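Thiosulfate reductase (Thermus thermophilus, PDB 2VPZ) binds two molybdopterin guanine dinucleotides, molybdenum and a [4Fe-4S] cluster, and probably catalyses the reduction of thiosulfate or polysulfide. Local coordinates at residues D196-R201 with A496-F501; K407-A412 with I417-E422; P627-T630 with T634-N637. All blocks are in the same frame, centred on the assembly; numbering follows the deposited sequence.

Contact 1: residues D196-R201 with A496-F501; sequences DWENAR and AHKTPF
Asp196, Glu198 and Lys498 form a small salt-bridge network, in which one lysine reaches two acids of the loop that precedes strand 202-206 of a parallel sheet. The ammonium NZ of Lys498 is 3.7 Å from OD2 of Asp196, and it stands at the same distance from OE1 of Glu198. Both salt bridges are long, so the attraction is electrostatic rather than a close grip. The lysine starts with CG anti to the backbone N (chi1 -160°) and bends twice near its end, which sets NZ in front of both carboxylates, facing one oxygen of each. Each acid crosses it at a slant, and the two acid atoms it faces, OD2 of Asp196 and OE1 of Glu198, are 4.1 Å apart; the lysine charge probably eases their mutual repulsion. Lys498 also lies against Trp571, while its loop joins strands 493-495 and 501-503. The contact thus bridges two chain regions nearly 300 residues apart, away from the cofactor sites. The carboxylate of Asp196 is steadied from its own loop: ND2 of Asn199, with the acceptor near its amide plane, donates to the syn lone pair of OD1 over 2.9 Å, at an N-H...O angle of 158°.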
loop_
_atom_site.group_PDB
_atom_site.type_symbol
_atom_site.label_atom_id
_atom_site.label_comp_id
_atom_site.label_asym_id
_atom_site.label_seq_id
_atom_site.Cartn_x
_atom_site.Cartn_y
_atom_site.Cartn_z
ATOM N N ASP A 196 28.077 20.099 -9.218
ATOM C CA ASP A 196 28.499 18.696 -9.179
ATOM C C ASP A 196 27.366 17.968 -8.442
ATOM O O ASP A 196 27.519 17.560 -7.289
ATOM C CB ASP A 196 29.805 18.595 -8.396
ATOM C CG ASP A 196 30.411 17.205 -8.432
ATOM O OD1 ASP A 196 30.964 16.770 -7.397
ATOM O OD2 ASP A 196 30.333 16.570 -9.506
ATOM N N TRP A 197 26.227 17.810 -9.103
ATOM C CA TRP A 197 25.061 17.173 -8.491
ATOM C C TRP A 197 25.248 15.744 -7.993
ATOM O O TRP A 197 24.695 15.339 -6.964
ATOM C CB TRP A 197 23.861 17.148 -9.447
ATOM C CG TRP A 197 23.363 18.466 -9.959
ATOM C CD1 TRP A 197 23.727 19.107 -11.122
ATOM C CD2 TRP A 197 22.321 19.270 -9.377
ATOM N NE1 TRP A 197 22.977 20.250 -11.281
ATOM C CE2 TRP A 197 22.106 20.374 -10.231
ATOM C CE3 TRP A 197 21.544 19.156 -8.213
ATOM C CZ2 TRP A 197 21.143 21.368 -9.957
ATOM C CZ3 TRP A 197 20.585 20.139 -7.925
ATOM C CH2 TRP A 197 20.398 21.235 -8.803
ATOM N N GLU A 198 26.020 14.969 -8.736
ATOM C CA GLU A 198 26.239 13.562 -8.436
ATOM C C GLU A 198 26.959 13.253 -7.120
ATOM O O GLU A 198 26.810 12.159 -6.565
ATOM C CB GLU A 198 26.920 12.907 -9.628
ATOM C CG GLU A 198 28.249 13.544 -9.944
ATOM C CD GLU A 198 29.093 12.687 -10.873
ATOM O OE1 GLU A 198 30.328 12.692 -10.726
ATOM O OE2 GLU A 198 28.477 12.014 -11.727
ATOM N N ASN A 199 27.752 14.195 -6.616
ATOM C CA ASN A 199 28.431 14.017 -5.329
ATOM C C ASN A 199 27.770 14.837 -4.200
ATOM O O ASN A 199 28.141 14.698 -3.036
ATOM C CB ASN A 199 29.932 14.340 -5.407
ATOM C CG ASN A 199 30.702 13.403 -6.323
ATOM O OD1 ASN A 199 30.585 12.179 -6.214
ATOM N ND2 ASN A 199 31.493 13.971 -7.239
ATOM N N ALA A 200 26.797 15.688 -4.540
ATOM C CA ALA A 200 26.077 16.509 -3.539
ATOM C C ALA A 200 25.310 15.619 -2.514
ATOM O O ALA A 200 24.753 14.574 -2.872
ATOM C CB ALA A 200 25.145 17.509 -4.229
ATOM N N ARG A 201 25.252 16.054 -1.253
ATOM C CA ARG A 201 24.650 15.268 -0.149
ATOM C C ARG A 201 23.465 15.882 0.569
ATOM O O ARG A 201 22.692 15.214 1.281
ATOM C CB ARG A 201 25.724 14.992 0.884
ATOM C CG ARG A 201 26.665 13.880 0.517
ATOM C CD ARG A 201 25.982 12.545 0.770
ATOM N NE ARG A 201 25.423 11.911 -0.424
ATOM C CZ ARG A 201 24.624 10.850 -0.431
ATOM N NH1 ARG A 201 24.273 10.284 0.713
ATOM N NH2 ARG A 201 24.174 10.360 -1.582
ATOM N N ALA A 496 31.066 25.583 -21.941
ATOM C CA ALA A 496 32.028 25.541 -20.821
ATOM C C ALA A 496 31.497 24.452 -19.882
ATOM O O ALA A 496 30.306 24.429 -19.505
ATOM C CB ALA A 496 32.151 26.905 -20.100
ATOM N N HIS A 497 32.385 23.569 -19.450
ATOM C CA HIS A 497 31.943 22.398 -18.699
ATOM C C HIS A 497 33.094 21.638 -18.015
ATOM O O HIS A 497 34.271 21.902 -18.249
ATOM C CB HIS A 497 31.239 21.451 -19.741
ATOM C CG HIS A 497 30.418 20.334 -19.187
ATOM N ND1 HIS A 497 30.910 19.071 -18.971
ATOM C CD2 HIS A 497 29.139 20.291 -18.819
ATOM C CE1 HIS A 497 29.978 18.294 -18.482
ATOM N NE2 HIS A 497 28.880 19.020 -18.379
ATOM N N LYS A 498 32.725 20.671 -17.169
ATOM C CA LYS A 498 33.700 19.777 -16.504
ATOM C C LYS A 498 34.658 19.322 -17.674
ATOM O O LYS A 498 35.886 19.434 -17.572
ATOM C CB LYS A 498 32.944 18.580 -15.898
ATOM C CG LYS A 498 33.643 17.772 -14.778
ATOM C CD LYS A 498 32.782 16.581 -14.271
ATOM C CE LYS A 498 32.535 16.625 -12.749
ATOM N NZ LYS A 498 32.662 15.269 -12.076
ATOM N N THR A 499 34.066 18.821 -18.764
ATOM C CA THR A 499 34.755 18.409 -19.996
ATOM C C THR A 499 34.193 19.293 -21.147
ATOM O O THR A 499 33.238 18.881 -21.821
ATOM C CB THR A 499 34.505 16.894 -20.353
ATOM O OG1 THR A 499 33.157 16.698 -20.756
ATOM C CG2 THR A 499 34.848 16.006 -19.147
ATOM N N PRO A 500 34.805 20.490 -21.404
ATOM C CA PRO A 500 34.329 21.391 -22.470
ATOM C C PRO A 500 33.997 20.678 -23.778
ATOM O O PRO A 500 34.708 19.749 -24.134
ATOM C CB PRO A 500 35.471 22.389 -22.681
ATOM C CG PRO A 500 36.373 22.254 -21.485
ATOM C CD PRO A 500 36.181 20.813 -21.000
ATOM N N PHE A 501 32.957 21.090 -24.503
ATOM C CA PHE A 501 32.646 20.458 -25.771
ATOM C C PHE A 501 32.112 21.390 -26.864
ATOM O O PHE A 501 31.713 22.530 -26.596
ATOM C CB PHE A 501 31.749 19.197 -25.584
ATOM C CG PHE A 501 30.401 19.457 -24.895
ATOM C CD1 PHE A 501 29.224 19.609 -25.646
ATOM C CD2 PHE A 501 30.312 19.546 -23.495
ATOM C CE1 PHE A 501 27.968 19.847 -25.021
ATOM C CE2 PHE A 501 29.072 19.783 -22.844
ATOM C CZ PHE A 501 27.897 19.935 -23.612
#

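Contact 2: residues K407-A412 with I417-E422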
loop_
_atom_site.group_PDB
_atom_site.type_symbol
_atom_site.label_atom_id
_atom_site.label_comp_id
_atom_site.label_asym_id
_atom_site.label_seq_id
_atom_site.Cartn_x
_atom_site.Cartn_y
_atom_site.Cartn_z
ATOM N N LYS A 407 23.629 53.877 -20.235
ATOM C CA LYS A 407 24.912 54.086 -19.565
ATOM C C LYS A 407 24.922 54.675 -18.129
ATOM O O LYS A 407 25.751 54.301 -17.304
ATOM C CB LYS A 407 25.857 54.878 -20.491
ATOM C CG LYS A 407 27.012 55.649 -19.839
ATOM C CD LYS A 407 28.156 54.727 -19.405
ATOM C CE LYS A 407 29.293 55.473 -18.683
ATOM N NZ LYS A 407 30.204 56.223 -19.622
ATOM N N GLY A 408 24.020 55.569 -17.766
ATOM C CA GLY A 408 24.115 56.020 -16.405
ATOM C C GLY A 408 23.058 55.500 -15.459
ATOM O O GLY A 408 23.018 55.863 -14.273
ATOM N N LYS A 409 22.218 54.573 -15.907
ATOM C CA LYS A 409 21.106 54.137 -15.069
ATOM C C LYS A 409 21.275 53.186 -13.863
ATOM O O LYS A 409 20.492 53.224 -12.907
ATOM C CB LYS A 409 19.948 53.687 -15.992
ATOM C CG LYS A 409 19.295 54.848 -16.782
ATOM C CD LYS A 409 18.474 54.361 -17.982
ATOM C CE LYS A 409 18.632 55.265 -19.227
ATOM N NZ LYS A 409 17.967 54.713 -20.466
ATOM N N PHE A 410 22.319 52.367 -13.908
ATOM C CA PHE A 410 22.664 51.407 -12.851
ATOM C C PHE A 410 24.210 51.280 -12.821
ATOM O O PHE A 410 24.873 51.780 -13.734
ATOM C CB PHE A 410 21.964 50.063 -13.111
ATOM C CG PHE A 410 22.012 49.597 -14.550
ATOM C CD1 PHE A 410 23.061 48.797 -15.004
ATOM C CD2 PHE A 410 21.010 49.966 -15.455
ATOM C CE1 PHE A 410 23.117 48.358 -16.346
ATOM C CE2 PHE A 410 21.046 49.539 -16.809
ATOM C CZ PHE A 410 22.102 48.734 -17.252
ATOM N N PHE A 411 24.785 50.612 -11.814
ATOM C CA PHE A 411 26.251 50.465 -11.667
ATOM C C PHE A 411 26.988 49.587 -12.683
ATOM O O PHE A 411 27.971 50.014 -13.310
ATOM C CB PHE A 411 26.625 49.993 -10.251
ATOM C CG PHE A 411 28.128 49.879 -9.999
ATOM C CD1 PHE A 411 28.832 50.937 -9.436
ATOM C CD2 PHE A 411 28.829 48.710 -10.341
ATOM C CE1 PHE A 411 30.221 50.857 -9.203
ATOM C CE2 PHE A 411 30.231 48.608 -10.115
ATOM C CZ PHE A 411 30.924 49.693 -9.543
ATOM N N ALA A 412 26.529 48.345 -12.804
ATOM C CA ALA A 412 27.080 47.346 -13.733
ATOM C C ALA A 412 27.118 47.826 -15.200
ATOM O O ALA A 412 26.419 48.778 -15.577
ATOM C CB ALA A 412 26.331 45.991 -13.603
ATOM N N ILE A 417 17.947 45.533 -21.971
ATOM C CA ILE A 417 16.924 45.642 -23.023
ATOM C C ILE A 417 15.744 46.571 -22.771
ATOM O O ILE A 417 15.253 47.313 -23.643
ATOM C CB ILE A 417 16.349 44.198 -23.427
ATOM C CG1 ILE A 417 15.561 44.253 -24.730
ATOM C CG2 ILE A 417 15.501 43.638 -22.253
ATOM C CD1 ILE A 417 15.492 42.913 -25.487
ATOM N N GLN A 418 15.312 46.533 -21.527
ATOM C CA GLN A 418 14.193 47.291 -21.024
ATOM C C GLN A 418 14.474 48.797 -20.802
ATOM O O GLN A 418 13.541 49.598 -20.751
ATOM C CB GLN A 418 13.698 46.566 -19.771
ATOM C CG GLN A 418 14.838 45.985 -18.890
ATOM C CD GLN A 418 15.001 46.800 -17.644
ATOM O OE1 GLN A 418 14.121 47.611 -17.343
ATOM N NE2 GLN A 418 16.081 46.602 -16.897
ATOM N N GLU A 419 15.744 49.213 -20.721
ATOM C CA GLU A 419 16.105 50.627 -20.512
ATOM C C GLU A 419 16.335 51.442 -21.831
ATOM O O GLU A 419 16.141 52.666 -21.843
ATOM C CB GLU A 419 17.297 50.753 -19.546
ATOM C CG GLU A 419 17.057 50.150 -18.124
ATOM C CD GLU A 419 15.857 50.783 -17.391
ATOM O OE1 GLU A 419 15.749 52.028 -17.428
ATOM O OE2 GLU A 419 15.054 50.034 -16.779
ATOM N N LEU A 420 16.706 50.770 -22.929
ATOM C CA LEU A 420 16.929 51.401 -24.254
ATOM C C LEU A 420 15.632 51.661 -25.036
ATOM O O LEU A 420 15.689 52.012 -26.227
ATOM C CB LEU A 420 17.809 50.533 -25.188
ATOM C CG LEU A 420 19.002 49.774 -24.619
ATOM C CD1 LEU A 420 19.308 48.557 -25.492
ATOM C CD2 LEU A 420 20.225 50.694 -24.482
ATOM N N ILE A 421 14.486 51.453 -24.395
ATOM C CA ILE A 421 13.159 51.636 -25.034
ATOM C C ILE A 421 12.616 53.040 -24.856
ATOM O O ILE A 421 11.754 53.497 -25.599
ATOM C CB ILE A 421 12.022 50.721 -24.454
ATOM C CG1 ILE A 421 12.395 49.255 -24.515
ATOM C CG2 ILE A 421 10.694 50.996 -25.229
ATOM C CD1 ILE A 421 11.365 48.362 -25.233
ATOM N N GLU A 422 13.086 53.678 -23.798
ATOM C CA GLU A 422 12.686 55.020 -23.410
ATOM C C GLU A 422 13.278 55.996 -24.459
ATOM O O GLU A 422 12.553 56.900 -24.950
ATOM C CB GLU A 422 13.171 55.309 -21.986
ATOM C CG GLU A 422 12.700 56.592 -21.320
ATOM C CD GLU A 422 13.580 56.968 -20.122
ATOM O OE1 GLU A 422 14.770 56.573 -20.128
ATOM O OE2 GLU A 422 13.093 57.666 -19.192
HETATM O O HOH W 1 16.706 57.634 -21.687
#
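Phe410 meets Glu419 at the edge of its ring: CG of the glutamate lies near the ring plane and 4.2 Å from CE2 of Phe410, an apolar contact of methylene with aromatic rim. Glu419 opens a type I beta turn that ends at Glu422, and Lys409 reaches both the first and the last residue of it. The neighbouring Ala416 also touches the phenylalanine. The other flat group, the carboxylate of Glu419, has its two oxygens in different surroundings. Its OE1 is 3.6 Å from CD of Lys409, an aliphatic carbon, whereas OE2 is hydrogen-bonded to the hydroxyl of Tyr723. The chain of Lys409 runs obliquely past Glu419, bending at chi3 (-141°), and carries its ammonium beyond the acid's side chain to the backbone. There NZ of Lys409 makes a weak hydrogen bond of 3.1 Å to the carbonyl O of Glu419. At the far end of the turn a long salt bridge of 3.7 Å joins the same NZ to OE1 of Glu422, whose extended chain reaches back to it. OE1 of Glu419 stays 4.6 Å from NZ of Lys409, not in contact, though the opposite charges probably still attract. A methionine in place of Lys409 would probably leave Glu422 without this opposite charge and the Glu419 carbonyl without this donor. NZ has a further weak bond, to the carbonyl of Ala405. The contact is local packing that closes a short loop ahead of helix 423-426, away from the cofactor sites. A water also joins the two charged chains: it donates to OE1 of Glu422 over 2.7 Å and weakly accepts from NZ of Lys409 at 3.4 Å.

Contact 3: residues P627-T630 with T634-N637. With MGD (2-amino-5,6-dimercapto-7-methyl-3,7,8a,9-tetrahydro-8-oxa-1,3,9,10-tetraaza-anthracen-4-one guanosine dinucleotide), chain I.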
loop_
_atom_site.group_PDB
_atom_site.type_symbol
_atom_site.label_atom_id
_atom_site.label_comp_id
_atom_site.label_asym_id
_atom_site.label_seq_id
_atom_site.Cartn_x
_atom_site.Cartn_y
_atom_site.Cartn_z
ATOM N N PRO A 627 5.870 22.430 -17.590
ATOM C CA PRO A 627 6.864 21.465 -18.111
ATOM C C PRO A 627 6.970 21.160 -19.616
ATOM O O PRO A 627 7.995 20.658 -20.137
ATOM C CB PRO A 627 6.616 20.189 -17.287
ATOM C CG PRO A 627 5.090 20.240 -16.997
ATOM C CD PRO A 627 4.819 21.750 -16.808
ATOM N N VAL A 628 5.893 21.542 -20.292
ATOM C CA VAL A 628 5.587 21.284 -21.703
ATOM C C VAL A 628 5.589 22.467 -22.717
ATOM O O VAL A 628 5.517 22.276 -23.939
ATOM C CB VAL A 628 4.170 20.566 -21.651
ATOM C CG1 VAL A 628 3.435 20.651 -22.952
ATOM C CG2 VAL A 628 4.331 19.084 -21.184
ATOM N N HIS A 629 5.667 23.698 -22.211
ATOM C CA HIS A 629 5.672 24.878 -23.051
ATOM C C HIS A 629 6.950 25.709 -22.828
ATOM O O HIS A 629 7.442 25.819 -21.697
ATOM C CB HIS A 629 4.387 25.772 -22.762
ATOM C CG HIS A 629 3.090 25.271 -23.326
ATOM N ND1 HIS A 629 2.797 25.274 -24.658
ATOM C CD2 HIS A 629 2.017 24.752 -22.722
ATOM C CE1 HIS A 629 1.602 24.764 -24.857
ATOM N NE2 HIS A 629 1.104 24.436 -23.687
ATOM N N THR A 630 7.522 26.254 -23.897
ATOM C CA THR A 630 8.690 27.123 -23.757
ATOM C C THR A 630 8.169 28.614 -23.748
ATOM O O THR A 630 7.287 28.946 -24.543
ATOM C CB THR A 630 9.701 26.896 -24.938
ATOM O OG1 THR A 630 10.245 25.566 -24.877
ATOM C CG2 THR A 630 10.844 27.926 -24.872
ATOM N N THR A 634 5.369 28.351 -28.022
ATOM C CA THR A 634 4.964 26.946 -28.170
ATOM C C THR A 634 3.446 26.747 -28.068
ATOM O O THR A 634 2.897 25.651 -28.165
ATOM C CB THR A 634 5.759 26.153 -27.083
ATOM O OG1 THR A 634 5.805 24.775 -27.410
ATOM C CG2 THR A 634 5.118 26.364 -25.718
ATOM N N GLN A 635 2.794 27.885 -27.916
ATOM C CA GLN A 635 1.365 28.076 -27.755
ATOM C C GLN A 635 0.570 27.841 -29.055
ATOM O O GLN A 635 -0.678 27.846 -29.037
ATOM C CB GLN A 635 1.213 29.502 -27.253
ATOM C CG GLN A 635 2.448 29.921 -26.439
ATOM C CD GLN A 635 2.458 29.326 -25.081
ATOM O OE1 GLN A 635 1.402 28.809 -24.671
ATOM N NE2 GLN A 635 3.576 29.381 -24.355
ATOM N N ASN A 636 1.260 27.666 -30.191
ATOM C CA ASN A 636 0.559 27.392 -31.444
ATOM C C ASN A 636 0.882 25.970 -31.910
ATOM O O ASN A 636 0.379 25.482 -32.929
ATOM C CB ASN A 636 0.876 28.402 -32.559
ATOM C CG ASN A 636 -0.234 28.461 -33.640
ATOM O OD1 ASN A 636 -1.379 28.821 -33.338
ATOM N ND2 ASN A 636 0.099 28.074 -34.870
ATOM N N ASN A 637 1.706 25.304 -31.111
ATOM C CA ASN A 637 2.133 23.937 -31.368
ATOM C C ASN A 637 0.992 22.947 -30.956
ATOM O O ASN A 637 0.655 22.789 -29.774
ATOM C CB ASN A 637 3.441 23.685 -30.605
ATOM C CG ASN A 637 4.071 22.364 -30.952
ATOM O OD1 ASN A 637 3.382 21.354 -31.007
ATOM N ND2 ASN A 637 5.375 22.350 -31.168
HETATM P PB MGD I . 12.680 30.852 -10.300
HETATM O O1B MGD I . 12.148 32.203 -10.575
HETATM O O2B MGD I . 13.800 30.670 -9.407
HETATM O O3B MGD I . 12.910 30.418 -11.822
HETATM O O3A MGD I . 13.037 29.062 -13.973
HETATM P PA MGD I . 13.744 29.286 -12.581
HETATM O O1A MGD I . 15.091 29.686 -12.963
HETATM O O2A MGD I . 13.719 28.034 -11.842
HETATM O "O5'" MGD I . 11.544 29.931 -9.764
HETATM C "C5'" MGD I . 10.135 29.989 -9.995
HETATM C "C4'" MGD I . 9.637 29.687 -8.590
HETATM O "O4'" MGD I . 10.023 30.856 -7.886
HETATM C "C3'" MGD I . 8.107 29.569 -8.362
HETATM O "O3'" MGD I . 7.783 28.384 -7.591
HETATM C "C2'" MGD I . 7.721 30.818 -7.529
HETATM O "O2'" MGD I . 6.909 30.409 -6.435
HETATM C "C1'" MGD I . 9.037 31.181 -6.889
HETATM N N9 MGD I . 9.151 32.461 -6.136
HETATM C C8 MGD I . 8.482 33.628 -6.398
HETATM N N7 MGD I . 8.811 34.607 -5.509
HETATM C C5 MGD I . 9.695 34.052 -4.640
HETATM C C6 MGD I . 10.376 34.502 -3.408
HETATM O O6 MGD I . 10.223 35.682 -3.076
HETATM N N1 MGD I . 11.189 33.661 -2.771
HETATM C C2 MGD I . 11.351 32.370 -3.169
HETATM N N2 MGD I . 12.198 31.533 -2.472
HETATM N N3 MGD I . 10.747 31.872 -4.292
HETATM C C4 MGD I . 9.926 32.645 -5.055
HETATM C C10 MGD I . 13.105 29.828 -15.157
HETATM C C11 MGD I . 14.113 29.123 -16.005
HETATM O O11 MGD I . 13.548 27.868 -16.414
HETATM C C12 MGD I . 14.720 30.005 -17.127
HETATM S S12 MGD I . 15.371 31.523 -16.804
HETATM C C13 MGD I . 14.777 29.608 -18.448
HETATM S S13 MGD I . 15.566 30.572 -19.611
HETATM C C14 MGD I . 14.173 28.299 -18.888
HETATM N N15 MGD I . 12.931 28.377 -19.563
HETATM C C16 MGD I . 12.061 27.317 -19.582
HETATM C C17 MGD I . 10.742 27.290 -20.309
HETATM O O17 MGD I . 10.402 28.282 -21.012
HETATM N N18 MGD I . 9.967 26.153 -20.273
HETATM C C19 MGD I . 10.375 25.118 -19.494
HETATM N N19 MGD I . 9.562 24.083 -19.419
HETATM N N20 MGD I . 11.532 25.047 -18.754
HETATM C C21 MGD I . 12.395 26.106 -18.822
HETATM N N22 MGD I . 13.524 26.146 -18.132
HETATM C C23 MGD I . 14.130 27.362 -17.699
#
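His629 and Gln635 pack with the imidazole and amide planes nearly parallel, 18° apart, and OE1 of Gln635 lies over the rim of one ring face, 3.8 Å from ND1 of His629. The glutamine chain folds at chi2 (-76°), which brings this oxygen to the histidine. The carbonyl O of Thr634 lies in plane at the ring edge, 3.5 Å from ND1 of His629. The methyl CG2 of Thr634 is modelled too close to that ring and very near the backbone N of Thr630, so its placing is doubtful against both. On the cofactor side the backbone of Thr630 packs against the pterin, its CA 3.4 Å from O17 of MGD. Phe699, beyond the two segments, meets the imidazole edge-to-face.

The hydrogen bonds fall into those of the ring, the turn and the cofactor. NE2 of His629 is bonded to the carbonyl of Asp644, which helps fix the ring. A type I turn is closed by N of Asn637 on O of Thr634 over 3.2 Å, and Asn637 then caps helix 638-641 with weak bonds from its OD1. At the cofactor, N18 of MGD donates to the carbonyl O of His629 over 2.9 Å, almost straight at 174°. The hydroxyl of Thr630 bonds to the carbonyl of Gly46 and to Arg81, linking the loop to the iron-sulfur cluster pocket. Pro627, His629 and Thr630 thus line the MGD pocket, on the loop that follows strand 619-624 in the molybdopterin dinucleotide binding domain.

Overall arrangement
Following the chain from the N terminus, 196-201 comes first, just before strand 202-206, and contact 1 closes only at 496-501, far along the sequence. Within that large loop lies contact 2, which closes a short one between 407-412 and 417-422 ahead of helix 423-426; the two are nested yet lie on opposite sides of the chain's centre, their nearest atoms about 21 Å apart. Contact 3 follows in series, a tight loop between strand 619-624 and helix 638-641. Contacts 1 and 2 thus join parts of the molybdopterin oxidoreductase region, while 627-637 belongs to the dinucleotide binding region and, unlike them, meets the cofactor directly.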